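Local coordinates for protein porin (Pseudomonas aeruginosa, PDB 3T24) that forms an outer-membrane channel of the OprD family that probably admits carboxylate-bearing substrates, at residues L118-P123 with G155-V160; P123-N128 with Q135-G140; Y211-L214 with Y218-H221. All coordinates share one frame; numbering follows the deposited sequence.

Interaction 1 of 3, residues L118-P123 with G155-V160. With C8E ((hydroxyethyloxy)tri(ethyloxy)octane), chain J.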
ATOM      1  N   LEU A 118     -11.734  -2.071  -9.326  1.00 32.06           N
ATOM      2  CA  LEU A 118     -10.950  -3.072  -8.602  1.00 32.46           C
ATOM      3  C   LEU A 118      -9.969  -2.436  -7.626  1.00 32.96           C
ATOM      4  O   LEU A 118      -9.497  -1.320  -7.841  1.00 28.62           O
ATOM      5  CB  LEU A 118     -10.161  -3.951  -9.586  1.00 25.16           C
ATOM      6  CG  LEU A 118     -11.001  -4.554 -10.709  1.00 27.04           C
ATOM      7  CD1 LEU A 118     -10.111  -5.181 -11.735  1.00 25.27           C
ATOM      8  CD2 LEU A 118     -11.996  -5.560 -10.149  1.00 24.31           C
ATOM      9  N   THR A 119      -9.653  -3.154  -6.558  1.00 33.31           N
ATOM     10  CA  THR A 119      -8.623  -2.691  -5.632  1.00 37.64           C
ATOM     11  C   THR A 119      -7.762  -3.902  -5.230  1.00 39.00           C
ATOM     12  O   THR A 119      -7.851  -4.428  -4.121  1.00 39.78           O
ATOM     13  CB  THR A 119      -9.247  -1.930  -4.426  1.00 39.30           C
ATOM     14  OG1 THR A 119      -8.238  -1.165  -3.770  1.00 58.64           O
ATOM     15  CG2 THR A 119      -9.854  -2.874  -3.439  1.00 30.43           C
ATOM     16  N   PRO A 120      -6.947  -4.378  -6.174  1.00 36.82           N
ATOM     17  CA  PRO A 120      -6.147  -5.592  -5.971  1.00 38.97           C
ATOM     18  C   PRO A 120      -5.121  -5.394  -4.852  1.00 36.12           C
ATOM     19  O   PRO A 120      -4.765  -4.257  -4.569  1.00 33.25           O
ATOM     20  CB  PRO A 120      -5.474  -5.805  -7.334  1.00 34.04           C
ATOM     21  CG  PRO A 120      -5.541  -4.483  -8.012  1.00 36.71           C
ATOM     22  CD  PRO A 120      -6.723  -3.762  -7.496  1.00 35.92           C
ATOM     23  N   LYS A 121      -4.724  -6.472  -4.183  1.00 30.24           N
ATOM     24  CA  LYS A 121      -3.684  -6.400  -3.147  1.00 32.65           C
ATOM     25  C   LYS A 121      -2.637  -7.459  -3.451  1.00 29.27           C
ATOM     26  O   LYS A 121      -2.769  -8.600  -3.045  1.00 33.82           O
ATOM     27  CB  LYS A 121      -4.251  -6.644  -1.756  1.00 39.95           C
ATOM     28  CG  LYS A 121      -4.375  -5.412  -0.905  1.00 58.79           C
ATOM     29  CD  LYS A 121      -3.467  -5.478   0.314  1.00 70.64           C
ATOM     30  CE  LYS A 121      -3.809  -6.660   1.201  1.00 77.21           C
ATOM     31  NZ  LYS A 121      -3.103  -6.571   2.514  1.00 82.28           N
ATOM     32  N   LEU A 122      -1.600  -7.070  -4.170  1.00 24.86           N
ATOM     33  CA  LEU A 122      -0.626  -8.022  -4.662  1.00 23.52           C
ATOM     34  C   LEU A 122       0.802  -7.455  -4.598  1.00 32.25           C
ATOM     35  O   LEU A 122       0.995  -6.243  -4.614  1.00 43.64           O
ATOM     36  CB  LEU A 122      -0.972  -8.391  -6.100  1.00 22.40           C
ATOM     37  CG  LEU A 122      -2.305  -9.111  -6.301  1.00 32.22           C
ATOM     38  CD1 LEU A 122      -2.685  -9.028  -7.770  1.00 26.45           C
ATOM     39  CD2 LEU A 122      -2.293 -10.588  -5.789  1.00 22.89           C
ATOM     40  N   PRO A 123       1.813  -8.339  -4.535  1.00 31.10           N
ATOM     41  CA  PRO A 123       3.180  -7.814  -4.478  1.00 23.49           C
ATOM     42  C   PRO A 123       3.506  -6.906  -5.638  1.00 22.71           C
ATOM     43  O   PRO A 123       4.334  -6.013  -5.479  1.00 23.22           O
ATOM     44  CB  PRO A 123       4.040  -9.082  -4.521  1.00 23.37           C
ATOM     45  CG  PRO A 123       3.173 -10.109  -3.808  1.00 24.32           C
ATOM     46  CD  PRO A 123       1.768  -9.798  -4.284  1.00 22.01           C
ATOM     47  N   GLY A 155      -5.118 -10.753 -14.144  1.00 30.33           N
ATOM     48  CA  GLY A 155      -5.976  -9.660 -14.528  1.00 28.89           C
ATOM     49  C   GLY A 155      -5.341  -8.584 -15.386  1.00 35.94           C
ATOM     50  O   GLY A 155      -4.157  -8.637 -15.740  1.00 36.04           O
ATOM     51  N   ARG A 156      -6.170  -7.602 -15.720  1.00 34.58           N
ATOM     52  CA  ARG A 156      -5.759  -6.456 -16.489  1.00 32.82           C
ATOM     53  C   ARG A 156      -6.435  -5.192 -15.986  1.00 31.65           C
ATOM     54  O   ARG A 156      -7.666  -5.081 -15.989  1.00 37.81           O
ATOM     55  CB  ARG A 156      -6.090  -6.649 -17.968  1.00 33.00           C
ATOM     56  CG  ARG A 156      -5.893  -5.358 -18.757  1.00 35.36           C
ATOM     57  CD  ARG A 156      -5.887  -5.587 -20.237  1.00 37.83           C
ATOM     58  NE  ARG A 156      -4.943  -6.636 -20.604  1.00 40.49           N
ATOM     59  CZ  ARG A 156      -4.856  -7.157 -21.824  1.00 48.79           C
ATOM     60  NH1 ARG A 156      -5.656  -6.716 -22.784  1.00 49.57           N
ATOM     61  NH2 ARG A 156      -3.977  -8.117 -22.085  1.00 51.40           N
ATOM     62  N   LEU A 157      -5.616  -4.234 -15.578  1.00 28.87           N
ATOM     63  CA  LEU A 157      -6.079  -2.907 -15.190  1.00 23.99           C
ATOM     64  C   LEU A 157      -5.856  -1.938 -16.347  1.00 31.58           C
ATOM     65  O   LEU A 157      -4.785  -1.920 -16.967  1.00 29.44           O
ATOM     66  CB  LEU A 157      -5.301  -2.436 -13.963  1.00 19.97           C
ATOM     67  CG  LEU A 157      -5.257  -3.499 -12.857  1.00 26.38           C
ATOM     68  CD1 LEU A 157      -4.324  -3.053 -11.771  1.00 22.15           C
ATOM     69  CD2 LEU A 157      -6.663  -3.852 -12.280  1.00 24.46           C
ATOM     70  N   LYS A 158      -6.861  -1.122 -16.628  1.00 31.29           N
ATOM     71  CA  LYS A 158      -6.813  -0.240 -17.788  1.00 36.62           C
ATOM     72  C   LYS A 158      -6.661   1.229 -17.415  1.00 33.16           C
ATOM     73  O   LYS A 158      -6.214   2.038 -18.222  1.00 35.64           O
ATOM     74  CB  LYS A 158      -8.083  -0.415 -18.634  1.00 35.13           C
ATOM     75  CG  LYS A 158      -8.238  -1.790 -19.231  1.00 47.29           C
ATOM     76  CD  LYS A 158      -9.611  -1.950 -19.899  1.00 59.35           C
ATOM     77  CE  LYS A 158      -9.743  -3.322 -20.566  1.00 69.60           C
ATOM     78  NZ  LYS A 158     -11.138  -3.623 -21.014  1.00 75.26           N
ATOM     79  N   LYS A 159      -7.043   1.558 -16.189  1.00 26.06           N
ATOM     80  CA  LYS A 159      -7.234   2.939 -15.769  1.00 25.73           C
ATOM     81  C   LYS A 159      -7.056   3.007 -14.273  1.00 27.83           C
ATOM     82  O   LYS A 159      -7.331   2.036 -13.556  1.00 25.78           O
ATOM     83  CB  LYS A 159      -8.661   3.391 -16.085  1.00 39.71           C
ATOM     84  CG  LYS A 159      -8.953   3.626 -17.541  1.00 36.96           C
ATOM     85  CD  LYS A 159      -8.463   4.992 -17.889  1.00 40.87           C
ATOM     86  CE  LYS A 159      -7.707   4.983 -19.184  1.00 39.83           C
ATOM     87  NZ  LYS A 159      -8.642   4.853 -20.313  1.00 41.33           N
ATOM     88  N   VAL A 160      -6.610   4.163 -13.803  1.00 28.27           N
ATOM     89  CA  VAL A 160      -6.424   4.376 -12.391  1.00 25.17           C
ATOM     90  C   VAL A 160      -7.182   5.625 -11.998  1.00 29.96           C
ATOM     91  O   VAL A 160      -7.315   6.574 -12.792  1.00 29.05           O
ATOM     92  CB  VAL A 160      -4.931   4.503 -12.022  1.00 29.52           C
ATOM     93  CG1 VAL A 160      -4.284   5.622 -12.813  1.00 21.76           C
ATOM     94  CG2 VAL A 160      -4.769   4.706 -10.522  1.00 24.60           C
TER
HETATM   95  C1  C8E J 401      -4.896 -10.636 -19.426  1.00 47.55           C
HETATM   96  C2  C8E J 401      -4.022 -11.042 -18.241  1.00 47.24           C
HETATM   97  C3  C8E J 401      -2.614 -11.393 -18.714  1.00 48.75           C
HETATM   98  C4  C8E J 401      -1.786 -12.148 -17.673  1.00 52.25           C
HETATM   99  C5  C8E J 401      -0.342 -12.359 -18.151  1.00 58.53           C
HETATM  100  C6  C8E J 401       0.037 -13.835 -18.380  1.00 64.40           C
HETATM  101  C7  C8E J 401       1.544 -14.109 -18.254  1.00 67.25           C
HETATM  102  C8  C8E J 401       2.300 -14.277 -19.577  1.00 72.12           C
HETATM  103  O9  C8E J 401       3.635 -13.765 -19.484  1.00 74.05           O
HETATM  104  C10 C8E J 401       4.633 -14.703 -19.058  1.00 71.23           C
HETATM  105  C11 C8E J 401       4.998 -14.487 -17.585  1.00 65.17           C
HETATM  106  O12 C8E J 401       3.912 -14.919 -16.777  1.00 61.53           O
HETATM  107  C13 C8E J 401       4.227 -15.217 -15.424  1.00 63.34           C
HETATM  108  C14 C8E J 401       3.583 -16.534 -14.966  1.00 68.65           C
HETATM  109  O15 C8E J 401       2.538 -16.351 -14.022  1.00 65.09           O
HETATM  110  C16 C8E J 401       2.772 -16.948 -12.759  1.00 62.11           C
HETATM  111  C17 C8E J 401       1.769 -18.066 -12.457  1.00 63.54           C
HETATM  112  O18 C8E J 401       2.002 -18.629 -11.176  1.00 63.34           O

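Interaction 2 of 3, residues P123-N128 with Q135-G140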
ATOM      1  N   PRO A 123       1.813  -8.339  -4.535  1.00 31.10           N
ATOM      2  CA  PRO A 123       3.180  -7.814  -4.478  1.00 23.49           C
ATOM      3  C   PRO A 123       3.506  -6.906  -5.638  1.00 22.71           C
ATOM      4  O   PRO A 123       4.334  -6.013  -5.479  1.00 23.22           O
ATOM      5  CB  PRO A 123       4.040  -9.082  -4.521  1.00 23.37           C
ATOM      6  CG  PRO A 123       3.173 -10.109  -3.808  1.00 24.32           C
ATOM      7  CD  PRO A 123       1.768  -9.798  -4.284  1.00 22.01           C
ATOM      8  N   VAL A 124       2.854  -7.095  -6.778  1.00 21.59           N
ATOM      9  CA  VAL A 124       3.121  -6.226  -7.915  1.00 22.38           C
ATOM     10  C   VAL A 124       2.159  -5.061  -8.083  1.00 23.52           C
ATOM     11  O   VAL A 124       2.278  -4.309  -9.049  1.00 25.02           O
ATOM     12  CB  VAL A 124       3.172  -7.021  -9.217  1.00 26.51           C
ATOM     13  CG1 VAL A 124       4.407  -7.896  -9.216  1.00 25.47           C
ATOM     14  CG2 VAL A 124       1.908  -7.849  -9.370  1.00 27.15           C
ATOM     15  N   ILE A 125       1.221  -4.906  -7.148  1.00 25.59           N
ATOM     16  CA  ILE A 125       0.311  -3.750  -7.151  1.00 21.74           C
ATOM     17  C   ILE A 125      -0.369  -3.581  -5.782  1.00 23.25           C
ATOM     18  O   ILE A 125      -1.283  -4.341  -5.408  1.00 25.10           O
ATOM     19  CB  ILE A 125      -0.733  -3.814  -8.312  1.00 20.90           C
ATOM     20  CG1 ILE A 125      -1.764  -2.690  -8.199  1.00 25.27           C
ATOM     21  CG2 ILE A 125      -1.484  -5.131  -8.308  1.00 22.79           C
ATOM     22  CD1 ILE A 125      -1.135  -1.298  -7.894  1.00 44.00           C
ATOM     23  N   MET A 126       0.106  -2.597  -5.026  1.00 21.10           N
ATOM     24  CA  MET A 126      -0.501  -2.246  -3.744  1.00 26.67           C
ATOM     25  C   MET A 126      -1.066  -0.843  -3.831  1.00 25.42           C
ATOM     26  O   MET A 126      -0.343   0.136  -3.712  1.00 26.76           O
ATOM     27  CB  MET A 126       0.491  -2.349  -2.578  1.00 24.38           C
ATOM     28  CG  MET A 126       1.008  -3.742  -2.350  1.00 26.85           C
ATOM     29  SD  MET A 126      -0.169  -4.800  -1.478  1.00 30.29           S
ATOM     30  CE  MET A 126      -0.324  -3.879   0.050  1.00 31.56           C
ATOM     31  N   PRO A 127      -2.377  -0.756  -4.050  1.00 38.11           N
ATOM     32  CA  PRO A 127      -3.084   0.511  -4.255  1.00 27.11           C
ATOM     33  C   PRO A 127      -2.934   1.385  -3.022  1.00 29.51           C
ATOM     34  O   PRO A 127      -2.979   0.878  -1.905  1.00 32.90           O
ATOM     35  CB  PRO A 127      -4.534   0.063  -4.429  1.00 26.13           C
ATOM     36  CG  PRO A 127      -4.434  -1.365  -4.910  1.00 27.18           C
ATOM     37  CD  PRO A 127      -3.274  -1.924  -4.159  1.00 30.36           C
ATOM     38  N   ASN A 128      -2.716   2.680  -3.215  1.00 27.46           N
ATOM     39  CA  ASN A 128      -2.630   3.569  -2.072  1.00 25.76           C
ATOM     40  C   ASN A 128      -3.963   3.785  -1.345  1.00 30.40           C
ATOM     41  O   ASN A 128      -5.009   3.958  -1.981  1.00 30.88           O
ATOM     42  CB  ASN A 128      -2.082   4.931  -2.463  1.00 24.29           C
ATOM     43  CG  ASN A 128      -1.945   5.825  -1.260  1.00 33.52           C
ATOM     44  OD1 ASN A 128      -2.841   6.607  -0.955  1.00 41.13           O
ATOM     45  ND2 ASN A 128      -0.850   5.675  -0.534  1.00 24.92           N
ATOM     46  N   GLN A 135      -7.014   4.965  -3.739  1.00 32.74           N
ATOM     47  CA  GLN A 135      -6.714   4.823  -5.151  1.00 26.19           C
ATOM     48  C   GLN A 135      -7.478   3.586  -5.635  1.00 26.05           C
ATOM     49  O   GLN A 135      -7.486   2.561  -4.958  1.00 29.61           O
ATOM     50  CB  GLN A 135      -5.193   4.617  -5.314  1.00 25.26           C
ATOM     51  CG  GLN A 135      -4.700   4.368  -6.728  1.00 18.91           C
ATOM     52  CD  GLN A 135      -3.226   3.981  -6.769  1.00 27.20           C
ATOM     53  OE1 GLN A 135      -2.767   3.177  -5.958  1.00 30.56           O
ATOM     54  NE2 GLN A 135      -2.475   4.570  -7.705  1.00 21.14           N
ATOM     55  N   THR A 136      -8.140   3.679  -6.785  1.00 28.08           N
ATOM     56  CA  THR A 136      -8.818   2.521  -7.350  1.00 28.57           C
ATOM     57  C   THR A 136      -8.444   2.352  -8.814  1.00 27.37           C
ATOM     58  O   THR A 136      -7.904   3.261  -9.424  1.00 24.91           O
ATOM     59  CB  THR A 136     -10.353   2.663  -7.296  1.00 36.11           C
ATOM     60  OG1 THR A 136     -10.761   3.679  -8.223  1.00 33.21           O
ATOM     61  CG2 THR A 136     -10.845   3.012  -5.875  1.00 33.43           C
ATOM     62  N   PHE A 137      -8.781   1.200  -9.383  1.00 30.43           N
ATOM     63  CA  PHE A 137      -8.472   0.897 -10.775  1.00 29.26           C
ATOM     64  C   PHE A 137      -9.706   0.390 -11.517  1.00 34.00           C
ATOM     65  O   PHE A 137     -10.643  -0.103 -10.902  1.00 37.24           O
ATOM     66  CB  PHE A 137      -7.370  -0.166 -10.846  1.00 28.47           C
ATOM     67  CG  PHE A 137      -6.034   0.315 -10.340  1.00 26.55           C
ATOM     68  CD1 PHE A 137      -5.739   0.271  -8.996  1.00 22.39           C
ATOM     69  CD2 PHE A 137      -5.092   0.829 -11.214  1.00 18.57           C
ATOM     70  CE1 PHE A 137      -4.546   0.733  -8.539  1.00 20.61           C
ATOM     71  CE2 PHE A 137      -3.873   1.288 -10.757  1.00 21.23           C
ATOM     72  CZ  PHE A 137      -3.596   1.230  -9.416  1.00 19.52           C
ATOM     73  N   GLN A 138      -9.693   0.504 -12.840  1.00 36.01           N
ATOM     74  CA  GLN A 138     -10.722  -0.117 -13.664  1.00 30.00           C
ATOM     75  C   GLN A 138     -10.104  -1.268 -14.443  1.00 29.17           C
ATOM     76  O   GLN A 138      -9.019  -1.139 -15.004  1.00 35.83           O
ATOM     77  CB  GLN A 138     -11.329   0.902 -14.638  1.00 29.68           C
ATOM     78  CG  GLN A 138     -11.882   2.153 -13.979  1.00 37.76           C
ATOM     79  CD  GLN A 138     -13.148   1.881 -13.189  1.00 43.25           C
ATOM     80  OE1 GLN A 138     -14.082   1.261 -13.696  1.00 47.15           O
ATOM     81  NE2 GLN A 138     -13.184   2.335 -11.942  1.00 46.31           N
ATOM     82  N   GLY A 139     -10.788  -2.398 -14.490  1.00 28.08           N
ATOM     83  CA  GLY A 139     -10.280  -3.526 -15.242  1.00 28.42           C
ATOM     84  C   GLY A 139     -11.029  -4.787 -14.886  1.00 31.62           C
ATOM     85  O   GLY A 139     -12.195  -4.740 -14.543  1.00 35.47           O
ATOM     86  N   GLY A 140     -10.339  -5.914 -14.956  1.00 36.97           N
ATOM     87  CA  GLY A 140     -10.932  -7.198 -14.670  1.00 36.85           C
ATOM     88  C   GLY A 140      -9.912  -8.074 -13.987  1.00 34.53           C
ATOM     89  O   GLY A 140      -8.726  -8.054 -14.336  1.00 30.90           O
TER
HETATM   90  O   HOH W   1      -6.859   1.698  -2.555  1.00 45.66           O

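Interaction 3 of 3, residues Y211-L214 with Y218-H221. With C8E ((hydroxyethyloxy)tri(ethyloxy)octane), chain J.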
ATOM      1  N   TYR A 211       3.881 -11.884 -11.356  1.00 37.06           N
ATOM      2  CA  TYR A 211       4.286 -11.157 -12.541  1.00 33.28           C
ATOM      3  C   TYR A 211       3.376  -9.959 -12.779  1.00 33.61           C
ATOM      4  O   TYR A 211       2.155 -10.055 -12.666  1.00 31.71           O
ATOM      5  CB  TYR A 211       4.172 -12.083 -13.737  1.00 32.54           C
ATOM      6  CG  TYR A 211       4.402 -11.436 -15.088  1.00 39.98           C
ATOM      7  CD1 TYR A 211       5.696 -11.282 -15.602  1.00 45.70           C
ATOM      8  CD2 TYR A 211       3.326 -11.022 -15.874  1.00 33.36           C
ATOM      9  CE1 TYR A 211       5.914 -10.715 -16.857  1.00 39.93           C
ATOM     10  CE2 TYR A 211       3.528 -10.453 -17.123  1.00 34.86           C
ATOM     11  CZ  TYR A 211       4.829 -10.307 -17.611  1.00 44.36           C
ATOM     12  OH  TYR A 211       5.037  -9.756 -18.854  1.00 48.79           O
ATOM     13  N   GLY A 212       3.979  -8.835 -13.130  1.00 26.32           N
ATOM     14  CA  GLY A 212       3.240  -7.658 -13.534  1.00 31.25           C
ATOM     15  C   GLY A 212       3.914  -6.945 -14.698  1.00 33.70           C
ATOM     16  O   GLY A 212       5.139  -6.812 -14.741  1.00 27.66           O
ATOM     17  N   LYS A 213       3.110  -6.472 -15.640  1.00 31.96           N
ATOM     18  CA  LYS A 213       3.631  -5.703 -16.755  1.00 27.51           C
ATOM     19  C   LYS A 213       2.832  -4.436 -17.017  1.00 27.45           C
ATOM     20  O   LYS A 213       1.676  -4.487 -17.422  1.00 30.81           O
ATOM     21  CB  LYS A 213       3.688  -6.563 -18.024  1.00 26.83           C
ATOM     22  CG  LYS A 213       4.291  -5.833 -19.215  1.00 31.78           C
ATOM     23  CD  LYS A 213       4.186  -6.672 -20.472  1.00 39.34           C
ATOM     24  CE  LYS A 213       3.795  -5.795 -21.638  1.00 45.39           C
ATOM     25  NZ  LYS A 213       3.253  -6.597 -22.751  1.00 49.85           N
ATOM     26  N   LEU A 214       3.448  -3.288 -16.782  1.00 24.90           N
ATOM     27  CA  LEU A 214       2.843  -2.027 -17.179  1.00 22.58           C
ATOM     28  C   LEU A 214       3.283  -1.771 -18.621  1.00 26.34           C
ATOM     29  O   LEU A 214       4.447  -1.448 -18.885  1.00 29.62           O
ATOM     30  CB  LEU A 214       3.272  -0.895 -16.254  1.00 21.17           C
ATOM     31  CG  LEU A 214       2.615   0.464 -16.511  1.00 34.69           C
ATOM     32  CD1 LEU A 214       1.058   0.390 -16.366  1.00 22.42           C
ATOM     33  CD2 LEU A 214       3.214   1.558 -15.597  1.00 19.60           C
ATOM     34  N   TYR A 218       7.505  -1.401 -17.951  1.00 24.15           N
ATOM     35  CA  TYR A 218       8.319  -2.418 -17.293  1.00 22.87           C
ATOM     36  C   TYR A 218       7.620  -3.758 -17.149  1.00 32.65           C
ATOM     37  O   TYR A 218       6.377  -3.860 -17.199  1.00 33.60           O
ATOM     38  CB  TYR A 218       8.753  -1.933 -15.898  1.00 21.64           C
ATOM     39  CG  TYR A 218       7.631  -1.848 -14.863  1.00 27.52           C
ATOM     40  CD1 TYR A 218       7.288  -2.952 -14.086  1.00 28.31           C
ATOM     41  CD2 TYR A 218       6.915  -0.668 -14.671  1.00 22.39           C
ATOM     42  CE1 TYR A 218       6.293  -2.885 -13.157  1.00 20.59           C
ATOM     43  CE2 TYR A 218       5.915  -0.581 -13.715  1.00 26.42           C
ATOM     44  CZ  TYR A 218       5.603  -1.701 -12.972  1.00 28.02           C
ATOM     45  OH  TYR A 218       4.614  -1.630 -12.027  1.00 31.74           O
ATOM     46  N   LYS A 219       8.442  -4.781 -16.955  1.00 32.92           N
ATOM     47  CA  LYS A 219       7.997  -6.105 -16.552  1.00 30.31           C
ATOM     48  C   LYS A 219       8.639  -6.370 -15.212  1.00 31.87           C
ATOM     49  O   LYS A 219       9.779  -5.972 -14.964  1.00 33.83           O
ATOM     50  CB  LYS A 219       8.505  -7.175 -17.512  1.00 39.08           C
ATOM     51  CG  LYS A 219       8.322  -6.883 -18.967  1.00 48.05           C
ATOM     52  CD  LYS A 219       8.657  -8.112 -19.795  1.00 53.77           C
ATOM     53  CE  LYS A 219       9.204  -7.713 -21.145  1.00 60.87           C
ATOM     54  NZ  LYS A 219      10.537  -7.054 -20.995  1.00 60.66           N
ATOM     55  N   GLN A 220       7.941  -7.091 -14.354  1.00 34.70           N
ATOM     56  CA  GLN A 220       8.473  -7.353 -13.035  1.00 24.89           C
ATOM     57  C   GLN A 220       8.081  -8.758 -12.602  1.00 34.65           C
ATOM     58  O   GLN A 220       6.934  -9.178 -12.791  1.00 26.67           O
ATOM     59  CB  GLN A 220       7.927  -6.324 -12.060  1.00 25.71           C
ATOM     60  CG  GLN A 220       8.437  -6.443 -10.628  1.00 29.54           C
ATOM     61  CD  GLN A 220       7.892  -5.318  -9.763  1.00 31.56           C
ATOM     62  OE1 GLN A 220       6.843  -5.458  -9.137  1.00 36.05           O
ATOM     63  NE2 GLN A 220       8.586  -4.182  -9.760  1.00 24.90           N
ATOM     64  N   HIS A 221       9.057  -9.477 -12.051  1.00 29.55           N
ATOM     65  CA  HIS A 221       8.837 -10.775 -11.424  1.00 33.98           C
ATOM     66  C   HIS A 221       9.108 -10.585  -9.942  1.00 34.58           C
ATOM     67  O   HIS A 221      10.165 -10.070  -9.559  1.00 31.50           O
ATOM     68  CB  HIS A 221       9.785 -11.840 -12.005  1.00 30.56           C
ATOM     69  CG  HIS A 221       9.592 -12.068 -13.473  1.00 37.25           C
ATOM     70  ND1 HIS A 221       8.998 -13.204 -13.976  1.00 39.39           N
ATOM     71  CD2 HIS A 221       9.880 -11.287 -14.541  1.00 35.86           C
ATOM     72  CE1 HIS A 221       8.938 -13.122 -15.296  1.00 38.49           C
ATOM     73  NE2 HIS A 221       9.472 -11.971 -15.661  1.00 38.62           N
TER
HETATM   74  C1  C8E J 401      -4.896 -10.636 -19.426  1.00 47.55           C
HETATM   75  C2  C8E J 401      -4.022 -11.042 -18.241  1.00 47.24           C
HETATM   76  C3  C8E J 401      -2.614 -11.393 -18.714  1.00 48.75           C
HETATM   77  C4  C8E J 401      -1.786 -12.148 -17.673  1.00 52.25           C
HETATM   78  C5  C8E J 401      -0.342 -12.359 -18.151  1.00 58.53           C
HETATM   79  C6  C8E J 401       0.037 -13.835 -18.380  1.00 64.40           C
HETATM   80  C7  C8E J 401       1.544 -14.109 -18.254  1.00 67.25           C
HETATM   81  C8  C8E J 401       2.300 -14.277 -19.577  1.00 72.12           C
HETATM   82  O9  C8E J 401       3.635 -13.765 -19.484  1.00 74.05           O
HETATM   83  C10 C8E J 401       4.633 -14.703 -19.058  1.00 71.23           C
HETATM   84  C11 C8E J 401       4.998 -14.487 -17.585  1.00 65.17           C
HETATM   85  O12 C8E J 401       3.912 -14.919 -16.777  1.00 61.53           O
HETATM   86  C13 C8E J 401       4.227 -15.217 -15.424  1.00 63.34           C
HETATM   87  C14 C8E J 401       3.583 -16.534 -14.966  1.00 68.65           C
HETATM   88  O15 C8E J 401       2.538 -16.351 -14.022  1.00 65.09           O
HETATM   89  C16 C8E J 401       2.772 -16.948 -12.759  1.00 62.11           C
HETATM   90  C17 C8E J 401       1.769 -18.066 -12.457  1.00 63.54           C
HETATM   91  O18 C8E J 401       2.002 -18.629 -11.176  1.00 63.34           O

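Interaction 1 of 3, residues L118-P123 with G155-V160
The forked end of L157 is the hub: its two methyls go to different partners in the 118-123 segment. CD2 meets CD1 of L118 at 3.7 Å, while CD1 of L157 reaches CG of P120 at a looser 4.2 Å. L118 and P120 both send their CB atoms toward the strand, and T119 between them turns away, so the two apolar groups approach L157 together. L157 starts off to one side of the loop; with CG anti to the carbonyl carbon (chi1 -49°), its branched tip swings round to the loop. The two leucine side chains run obliquely to one another and touch methyl to methyl. No hydrogen bond joins the segments, whose nearest CA atoms, L118 and L157, are 8.2 Å apart. The 118-123 segment belongs to the long connection between strands 111-115 and 136-138, which fits loop L3 of this porin family, the loop that folds into the barrel and narrows the channel. Strand 150-161 is part of the wall, and L157 lies on its inner side, also packing against F192, F194 and F137. R156 points the other way, toward the detergent: its NH2 comes within 3.8 Å of C1 of the C8E molecule, and the O of G155 is 3.5 Å from the adjacent C2. A salt bridge from R156 NE to D193 of the next strand fixes the guanidinium beside this alkyl end. Farther along, K158 and K159 both face Q138, a classic beta bulge.

Interaction 2 of 3, residues P123-N128 with Q135-G140
Around the F137 ring, P127 sits at an edge near the ring plane, its CB 4.2 Å from CE1, while I125 comes in obliquely with CD1 3.8 Å from CZ. I125 and F137 come from opposite directions, the CD1 methyl of I125 arriving at the CZ-CE1 side of the ring; P127 lies across the phenyl side chain at about a right angle. F137 also packs on V160 of strand 150-161. The second flat group, the Q135 amide, turns its OE1 to the loop backbone. The side chain is extended, with CG anti to the backbone N (chi1 177°), which carries OE1 out to the loop. There OE1 accepts the N-H of N128 at 2.8 Å, with 160° at the hydrogen. This donor is tilted 29° from the carbonyl plane. OE1 also lies 3.2 Å from CA of P127. The opposite amide end, NE2, is bonded to Q162. Here the loop, consistent with L3 of the OprD family, rejoins the wall at strand 136-138. Backbone bonding completes the closure: Q135 N donates to O of N128 at 2.9 Å. One water then gives its hydrogens to O of N128 (3.0 Å) and O of Q135 (2.6 Å), so the N128 carbonyl receives two donors. The amide of N128 is held from other directions, ND2 by D292 and S130, OD1 by R163; S130 is in the same loop, whereas D292 and R163 come from other parts of the chain. A sulfate, probably from the crystallisation liquor, lies close to the N128 side chain.

Interaction 3 of 3, residues Y211-L214 with Y218-H221
Y211 meets H221 across the strand pair and the detergent on a ring face. CB starts 3.6 Å from C13 of the C8E molecule, and CG remains close to the same ether chain. With CG anti to the backbone N (chi1 173°), the ring lies beside the neighbouring strand. CD1 is its contact with H221: it stands 3.7 Å from CE1 of the histidine, over the rim of the imidazole face. The pair is therefore T-shaped, the tyrosine edge directed at the histidine face, with planes at 68° and centroids 5.3 Å apart. Y211 CE1 continues along the imidazole toward H221 NE2. Over the centre of one tyrosine face lies C11 of C8E, 3.8 Å above the plane. At the tip, OH comes to 4.1 Å from CD of K219, whose side chain runs alongside in the same direction. H221 ND1 is bonded to Y209 OH. Y211, K213, K219 and H221 share the detergent-contacting face; L214, Y218 and Q220 lie on the other. There CB of L214 packs obliquely on CE2 of Y218 at 3.7 Å. The strands are joined by antiparallel backbone bonds: G212 and Q220 exchange N-H and O both ways, and Y218 N binds L214 O, whereas the return bond from L214 N is weak. The hairpin of strands 205-214 and 218-230 continues the barrel wall on both flanks: Y211 and K213 bond through the backbone to A195 and D193 of strand 192-200, and K219 and H221 to T247 and R245 of strand 235-248.

How the interactions relate
Interactions 1 and 2 are neighbours, their centres about 3 Å apart, and both join the same long loop to the barrel wall. Interaction 2 is nested within the loop that interaction 1 closes, and P123 belongs to both. The chemistry differs: interaction 1 is purely apolar between its segments, whereas interaction 2 adds backbone, amide and water bonds where the loop returns. Interaction 3 is regular antiparallel pairing within the wall itself, about 14 Å from interaction 2 between centres. V124 of the loop touches Q220, on the face away from the detergent and so probably toward the lumen. All three are largely buried, yet interactions 1 and 3 both meet the same detergent on the outer surface.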